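Local coordinates for uncharacterized protein (PDB 4ZV9) that is of unknown function but belongs to the dienelactone hydrolase family and is probably an alpha/beta hydrolase acting on ester-like substrates, at residues A[45-50]-A[63-68]; A[52-57]-A[72-77]. One frame throughout, in Å; residues are numbered along the deposited sequence.

In the fold
Both contacts lie within one beta-alpha-beta unit, made of strand 42-48, helix 56-67 and strand 71-75, and their centres are about 9 Å apart. Contact 1 lays the later part of the helix on the first strand; contact 2 brings the loop just ahead of the helix onto the end of the second. The two strands are parallel neighbours in the main sheet, joined by backbone hydrogen bonds from Val47 N to Leu73 O (2.9 Å) and from Leu73 N to Val45 O (3.0 Å). Beyond the strand end, Glu50 touches Phe129, next to the modified Cys130, which lies in a Gly-x-Cys-x-Gly nucleophile-elbow sequence and is probably the nucleophile, as in dienelactone hydrolase.

Contact 1 of 2, residues A[45-50]-A[63-68]; sequences VVVVHE and RRVAKA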
ATOM      1  N   VAL A  45      -5.090   2.887   7.151  1.00 22.74           N
ATOM      2  CA  VAL A  45      -4.321   2.126   6.184  1.00 23.14           C
ATOM      3  C   VAL A  45      -3.503   3.089   5.362  1.00 25.89           C
ATOM      4  O   VAL A  45      -4.040   4.085   4.838  1.00 20.66           O
ATOM      5  CB  VAL A  45      -5.228   1.335   5.242  1.00 26.19           C
ATOM      6  CG1 VAL A  45      -4.405   0.640   4.167  1.00 26.81           C
ATOM      7  CG2 VAL A  45      -6.059   0.330   6.023  1.00 27.31           C
ATOM      8  N   VAL A  46      -2.200   2.831   5.274  1.00 24.79           N
ATOM      9  CA  VAL A  46      -1.340   3.608   4.395  1.00 23.85           C
ATOM     10  C   VAL A  46      -1.357   2.869   3.045  1.00 23.19           C
ATOM     11  O   VAL A  46      -1.173   1.654   2.994  1.00 23.14           O
ATOM     12  CB  VAL A  46       0.094   3.736   4.942  1.00 23.66           C
ATOM     13  CG1 VAL A  46       1.042   4.326   3.904  1.00 23.40           C
ATOM     14  CG2 VAL A  46       0.085   4.591   6.199  1.00 23.74           C
ATOM     15  N   VAL A  47      -1.573   3.610   1.965  1.00 20.46           N
ATOM     16  CA  VAL A  47      -1.603   3.045   0.627  1.00 20.59           C
ATOM     17  C   VAL A  47      -0.393   3.560  -0.143  1.00 21.46           C
ATOM     18  O   VAL A  47      -0.238   4.764  -0.330  1.00 20.62           O
ATOM     19  CB  VAL A  47      -2.897   3.434  -0.092  1.00 22.56           C
ATOM     20  CG1 VAL A  47      -2.908   2.896  -1.520  1.00 23.32           C
ATOM     21  CG2 VAL A  47      -4.099   2.930   0.673  1.00 21.41           C
ATOM     22  N   VAL A  48       0.457   2.652  -0.600  1.00 22.11           N
ATOM     23  CA  VAL A  48       1.684   3.026  -1.282  1.00 22.82           C
ATOM     24  C   VAL A  48       1.558   2.808  -2.779  1.00 24.44           C
ATOM     25  O   VAL A  48       1.237   1.703  -3.244  1.00 25.20           O
ATOM     26  CB  VAL A  48       2.888   2.219  -0.778  1.00 24.50           C
ATOM     27  CG1 VAL A  48       4.176   2.756  -1.393  1.00 26.04           C
ATOM     28  CG2 VAL A  48       2.961   2.250   0.739  1.00 27.13           C
ATOM     29  N   HIS A  49       1.867   3.850  -3.543  1.00 24.02           N
ATOM     30  CA  HIS A  49       1.759   3.783  -5.004  1.00 24.43           C
ATOM     31  C   HIS A  49       2.820   2.912  -5.680  1.00 25.28           C
ATOM     32  O   HIS A  49       3.657   2.276  -5.017  1.00 23.82           O
ATOM     33  CB  HIS A  49       1.762   5.203  -5.610  1.00 24.98           C
ATOM     34  CG  HIS A  49       2.966   6.037  -5.255  1.00 23.05           C
ATOM     35  ND1 HIS A  49       4.235   5.750  -5.711  1.00 25.04           N
ATOM     36  CD2 HIS A  49       3.074   7.201  -4.569  1.00 24.54           C
ATOM     37  CE1 HIS A  49       5.079   6.685  -5.301  1.00 26.17           C
ATOM     38  NE2 HIS A  49       4.399   7.578  -4.608  1.00 25.36           N
ATOM     39  N   GLU A  50       2.758   2.863  -7.015  1.00 23.56           N
ATOM     40  CA  GLU A  50       3.673   2.068  -7.819  1.00 26.68           C
ATOM     41  C   GLU A  50       4.960   2.874  -8.110  1.00 27.55           C
ATOM     42  O   GLU A  50       5.374   3.720  -7.295  1.00 28.61           O
ATOM     43  CB  GLU A  50       2.926   1.585  -9.093  1.00 30.49           C
ATOM     44  CG  GLU A  50       1.677   0.747  -8.792  1.00 34.55           C
ATOM     45  CD  GLU A  50       0.836   0.396 -10.027  1.00 39.40           C
ATOM     46  OE1 GLU A  50       0.500   1.309 -10.792  1.00 39.89           O
ATOM     47  OE2 GLU A  50       0.452  -0.780 -10.207  1.00 41.17           O
ATOM     48  N   ARG A  63      -9.767   5.793  -2.002  1.00 18.48           N
ATOM     49  CA  ARG A  63     -11.200   5.944  -1.815  1.00 20.64           C
ATOM     50  C   ARG A  63     -11.896   4.593  -1.581  1.00 22.43           C
ATOM     51  O   ARG A  63     -12.807   4.509  -0.757  1.00 20.70           O
ATOM     52  CB  ARG A  63     -11.840   6.690  -2.978  1.00 22.92           C
ATOM     53  CG  ARG A  63     -11.390   8.141  -3.097  1.00 21.70           C
ATOM     54  CD  ARG A  63     -12.240   8.919  -4.099  1.00 22.45           C
ATOM     55  NE  ARG A  63     -12.106   8.442  -5.470  1.00 23.04           N
ATOM     56  CZ  ARG A  63     -11.197   8.858  -6.343  1.00 22.24           C
ATOM     57  NH1 ARG A  63     -10.264   9.750  -6.008  1.00 23.31           N
ATOM     58  NH2 ARG A  63     -11.197   8.358  -7.568  1.00 23.67           N
ATOM     59  N   ARG A  64     -11.440   3.534  -2.249  1.00 21.98           N
ATOM     60  CA  ARG A  64     -12.005   2.184  -2.017  1.00 23.71           C
ATOM     61  C   ARG A  64     -11.759   1.729  -0.575  1.00 23.20           C
ATOM     62  O   ARG A  64     -12.618   1.104   0.032  1.00 26.57           O
ATOM     63  CB  ARG A  64     -11.415   1.153  -2.964  1.00 23.39           C
ATOM     64  CG  ARG A  64     -11.631   1.478  -4.437  1.00 25.42           C
ATOM     65  CD  ARG A  64     -10.964   0.446  -5.332  1.00 26.50           C
ATOM     66  NE  ARG A  64     -10.691   1.002  -6.644  1.00 27.19           N
ATOM     67  CZ  ARG A  64     -10.126   0.345  -7.642  1.00 29.94           C
ATOM     68  NH1 ARG A  64      -9.816  -0.945  -7.513  1.00 29.64           N
ATOM     69  NH2 ARG A  64      -9.900   0.979  -8.794  1.00 29.99           N
ATOM     70  N   VAL A  65     -10.588   2.048  -0.042  1.00 21.66           N
ATOM     71  CA  VAL A  65     -10.274   1.739   1.336  1.00 23.40           C
ATOM     72  C   VAL A  65     -11.209   2.473   2.297  1.00 23.17           C
ATOM     73  O   VAL A  65     -11.693   1.892   3.279  1.00 22.77           O
ATOM     74  CB  VAL A  65      -8.797   2.064   1.666  1.00 22.18           C
ATOM     75  CG1 VAL A  65      -8.523   1.898   3.153  1.00 21.46           C
ATOM     76  CG2 VAL A  65      -7.880   1.151   0.855  1.00 22.42           C
ATOM     77  N   ALA A  66     -11.454   3.749   2.036  1.00 23.05           N
ATOM     78  CA  ALA A  66     -12.362   4.520   2.873  1.00 24.86           C
ATOM     79  C   ALA A  66     -13.797   3.999   2.760  1.00 25.78           C
ATOM     80  O   ALA A  66     -14.535   4.015   3.740  1.00 24.63           O
ATOM     81  CB  ALA A  66     -12.294   6.008   2.530  1.00 24.87           C
ATOM     82  N   LYS A  67     -14.209   3.580   1.567  1.00 27.24           N
ATOM     83  CA  LYS A  67     -15.552   2.984   1.395  1.00 31.26           C
ATOM     84  C   LYS A  67     -15.695   1.728   2.239  1.00 29.61           C
ATOM     85  O   LYS A  67     -16.784   1.413   2.680  1.00 31.64           O
ATOM     86  CB  LYS A  67     -15.822   2.610  -0.064  1.00 33.79           C
ATOM     87  CG  LYS A  67     -16.128   3.794  -0.952  1.00 38.79           C
ATOM     88  CD  LYS A  67     -17.581   4.214  -0.869  1.00 41.14           C
ATOM     89  CE  LYS A  67     -18.473   3.263  -1.645  1.00 40.33           C
ATOM     90  NZ  LYS A  67     -19.808   3.888  -1.821  1.00 41.61           N
ATOM     91  N   ALA A  68     -14.591   1.007   2.432  1.00 27.66           N
ATOM     92  CA  ALA A  68     -14.602  -0.207   3.242  1.00 30.47           C
ATOM     93  C   ALA A  68     -14.608   0.097   4.745  1.00 28.58           C
ATOM     94  O   ALA A  68     -14.694  -0.824   5.547  1.00 31.65           O
ATOM     95  CB  ALA A  68     -13.429  -1.109   2.872  1.00 31.03           C
TER
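Val65 overlaps Val45 and Val47 with its two methyl groups, one for each valine. Its CG1, anti to the backbone N (chi1 173°), lies 3.9 Å from Val45 CB and is also close to Val45 CG2, at 4.1 Å. The other branch turns along the strand, where Val65 CG2 and Val47 CG2 meet methyl to methyl at 4.2 Å, the two side chains running antiparallel as they pass. Val45 and Val47 can share one partner because alternate residues of a strand point to the same face; Val46 points away and packs on Val124 and Ile126 of strand 123-128. Ile58 and Val61 of the same helix as Val65 also touch Val47, while helix 220-237 adds Phe234 on Val45 and Trp227 on Val65. Past the strand, His49 ND1 donates to Glu50 O over 2.8 Å in a nearly straight bond (164°), with the acceptor in the plane of the imidazole. Gly77 N binds His49 NE2 as well, so the ring is held at both nitrogens and its rotation is fixed. Between helix and strand, by contrast, the contact is purely hydrocarbon and small, burying 103 Å². The backbones of Val45, Val46 and Val47 bond to the neighbouring strands, and the helix is therefore held here by exclusion of water and dispersion, without a directional bond.

Contact 2 of 2, residues A[52-57]-A[72-77]; sequences RGLNPY and ALAPDG
Asp76 OD1 accepts a hydrogen bond from Leu78 N, just past the strand. The same oxygen lies against Leu54, 3.7 Å from Leu54 CB. Leu54 N is equally far from it, too long for a bond, so the carboxylate merely borders the leucine backbone. Leu54 carries the rest of the contact. An extended first torsion (chi1 -177°) carries its isobutyl group over the strand: CD1 packs on Ala74 CB at 3.8 Å, and CD2 rests against Ala74 O at 3.6 Å and Asp76 CB at 4.0 Å. Leu54 thus spans Ala74 and Asp76, alternate residues of the chain, and its CB also approaches Pro75 O. Leu54 is the centre of an inverse gamma turn and follows Gly53, whose positive phi (76°) favours glycine. Asn55 comes next as the N-cap of helix 56-67; its OD1 makes a weak bond to Ile58 N, and its ND2 reaches Asp88. The loop residue Leu54, packed on the end of strand 71-75, directly precedes the N-cap of the helix in this beta-alpha-beta crossover of the alpha/beta hydrolase fold.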
ATOM      1  N   ARG A  52       5.472   5.276 -10.310  1.00 29.88           N
ATOM      2  CA  ARG A  52       5.222   6.499 -11.051  1.00 29.16           C
ATOM      3  C   ARG A  52       4.404   7.541 -10.289  1.00 29.88           C
ATOM      4  O   ARG A  52       3.668   8.315 -10.896  1.00 27.01           O
ATOM      5  CB  ARG A  52       4.571   6.150 -12.387  1.00 34.15           C
ATOM      6  CG  ARG A  52       3.375   5.210 -12.297  1.00 33.66           C
ATOM      7  CD  ARG A  52       3.470   4.241 -13.432  1.00 41.13           C
ATOM      8  NE  ARG A  52       2.260   3.465 -13.702  1.00 41.21           N
ATOM      9  CZ  ARG A  52       2.106   2.173 -13.465  1.00 42.10           C
ATOM     10  NH1 ARG A  52       3.082   1.477 -12.883  1.00 41.92           N
ATOM     11  NH2 ARG A  52       0.964   1.580 -13.805  1.00 41.65           N
ATOM     12  N   GLY A  53       4.554   7.557  -8.966  1.00 25.31           N
ATOM     13  CA  GLY A  53       3.907   8.547  -8.115  1.00 24.17           C
ATOM     14  C   GLY A  53       2.421   8.332  -7.864  1.00 24.59           C
ATOM     15  O   GLY A  53       1.851   7.290  -8.201  1.00 25.43           O
ATOM     16  N   LEU A  54       1.801   9.355  -7.292  1.00 23.45           N
ATOM     17  CA  LEU A  54       0.427   9.303  -6.863  1.00 22.17           C
ATOM     18  C   LEU A  54      -0.500   9.647  -8.014  1.00 25.03           C
ATOM     19  O   LEU A  54      -0.839  10.813  -8.207  1.00 26.55           O
ATOM     20  CB  LEU A  54       0.233  10.276  -5.698  1.00 22.91           C
ATOM     21  CG  LEU A  54      -1.168  10.286  -5.067  1.00 22.95           C
ATOM     22  CD1 LEU A  54      -1.547   8.918  -4.549  1.00 22.14           C
ATOM     23  CD2 LEU A  54      -1.219  11.314  -3.949  1.00 23.88           C
ATOM     24  N   ASN A  55      -0.863   8.640  -8.800  1.00 22.30           N
ATOM     25  CA  ASN A  55      -1.674   8.848  -9.988  1.00 22.16           C
ATOM     26  C   ASN A  55      -3.156   8.580  -9.680  1.00 22.14           C
ATOM     27  O   ASN A  55      -3.483   8.163  -8.573  1.00 21.14           O
ATOM     28  CB  ASN A  55      -1.113   8.042 -11.188  1.00 25.33           C
ATOM     29  CG  ASN A  55      -1.273   6.529 -11.052  1.00 28.16           C
ATOM     30  OD1 ASN A  55      -1.850   6.013 -10.106  1.00 28.47           O
ATOM     31  ND2 ASN A  55      -0.729   5.811 -12.030  1.00 29.29           N
ATOM     32  N   PRO A  56      -4.055   8.840 -10.633  1.00 21.47           N
ATOM     33  CA  PRO A  56      -5.477   8.655 -10.309  1.00 22.69           C
ATOM     34  C   PRO A  56      -5.911   7.246  -9.859  1.00 22.39           C
ATOM     35  O   PRO A  56      -6.886   7.129  -9.112  1.00 21.13           O
ATOM     36  CB  PRO A  56      -6.183   9.080 -11.592  1.00 21.34           C
ATOM     37  CG  PRO A  56      -5.257  10.102 -12.182  1.00 24.33           C
ATOM     38  CD  PRO A  56      -3.874   9.547 -11.911  1.00 22.78           C
ATOM     39  N   TYR A  57      -5.235   6.205 -10.333  1.00 20.92           N
ATOM     40  CA  TYR A  57      -5.548   4.835  -9.916  1.00 21.78           C
ATOM     41  C   TYR A  57      -5.332   4.652  -8.433  1.00 20.87           C
ATOM     42  O   TYR A  57      -6.218   4.175  -7.730  1.00 23.18           O
ATOM     43  CB  TYR A  57      -4.703   3.829 -10.701  1.00 24.56           C
ATOM     44  CG  TYR A  57      -4.505   2.476 -10.032  1.00 25.42           C
ATOM     45  CD1 TYR A  57      -5.577   1.609  -9.814  1.00 26.07           C
ATOM     46  CD2 TYR A  57      -3.229   2.049  -9.669  1.00 25.90           C
ATOM     47  CE1 TYR A  57      -5.382   0.352  -9.238  1.00 26.85           C
ATOM     48  CE2 TYR A  57      -3.023   0.814  -9.097  1.00 26.70           C
ATOM     49  CZ  TYR A  57      -4.097  -0.041  -8.882  1.00 29.26           C
ATOM     50  OH  TYR A  57      -3.867  -1.283  -8.299  1.00 29.43           O
ATOM     51  N   ALA A  72      -7.725   6.212   4.984  1.00 21.64           N
ATOM     52  CA  ALA A  72      -6.650   5.880   4.071  1.00 20.37           C
ATOM     53  C   ALA A  72      -5.770   7.092   3.800  1.00 21.40           C
ATOM     54  O   ALA A  72      -6.271   8.201   3.601  1.00 22.86           O
ATOM     55  CB  ALA A  72      -7.235   5.354   2.771  1.00 21.81           C
ATOM     56  N   LEU A  73      -4.459   6.884   3.824  1.00 20.08           N
ATOM     57  CA  LEU A  73      -3.508   7.930   3.485  1.00 20.90           C
ATOM     58  C   LEU A  73      -2.575   7.405   2.407  1.00 22.88           C
ATOM     59  O   LEU A  73      -1.910   6.382   2.602  1.00 22.92           O
ATOM     60  CB  LEU A  73      -2.704   8.357   4.692  1.00 20.98           C
ATOM     61  CG  LEU A  73      -1.580   9.361   4.418  1.00 19.64           C
ATOM     62  CD1 LEU A  73      -2.083  10.657   3.779  1.00 20.66           C
ATOM     63  CD2 LEU A  73      -0.854   9.687   5.704  1.00 20.57           C
ATOM     64  N   ALA A  74      -2.562   8.080   1.262  1.00 20.10           N
ATOM     65  CA  ALA A  74      -1.708   7.736   0.126  1.00 21.16           C
ATOM     66  C   ALA A  74      -0.723   8.873  -0.108  1.00 23.80           C
ATOM     67  O   ALA A  74      -1.093   9.900  -0.689  1.00 22.03           O
ATOM     68  CB  ALA A  74      -2.558   7.509  -1.121  1.00 22.31           C
ATOM     69  N   PRO A  75       0.525   8.727   0.372  1.00 23.48           N
ATOM     70  CA  PRO A  75       1.487   9.806   0.171  1.00 22.43           C
ATOM     71  C   PRO A  75       1.886  10.003  -1.290  1.00 22.68           C
ATOM     72  O   PRO A  75       1.796   9.064  -2.092  1.00 22.59           O
ATOM     73  CB  PRO A  75       2.704   9.340   0.999  1.00 23.63           C
ATOM     74  CG  PRO A  75       2.158   8.404   2.001  1.00 22.71           C
ATOM     75  CD  PRO A  75       1.048   7.690   1.272  1.00 24.84           C
ATOM     76  N   ASP A  76       2.382  11.197  -1.607  1.00 25.57           N
ATOM     77  CA  ASP A  76       2.915  11.486  -2.928  1.00 27.86           C
ATOM     78  C   ASP A  76       4.450  11.447  -2.923  1.00 28.85           C
ATOM     79  O   ASP A  76       5.133  12.381  -2.460  1.00 30.29           O
ATOM     80  CB  ASP A  76       2.446  12.851  -3.427  1.00 36.53           C
ATOM     81  CG  ASP A  76       2.787  13.084  -4.890  1.00 46.17           C
ATOM     82  OD1 ASP A  76       3.414  12.205  -5.535  1.00 47.50           O
ATOM     83  OD2 ASP A  76       2.422  14.161  -5.380  1.00 58.04           O
ATOM     84  N   GLY A  77       4.985  10.376  -3.480  1.00 24.54           N
ATOM     85  CA  GLY A  77       6.432  10.171  -3.534  1.00 29.25           C
ATOM     86  C   GLY A  77       7.159  11.098  -4.486  1.00 29.06           C
ATOM     87  O   GLY A  77       8.392  11.155  -4.484  1.00 27.71           O
TER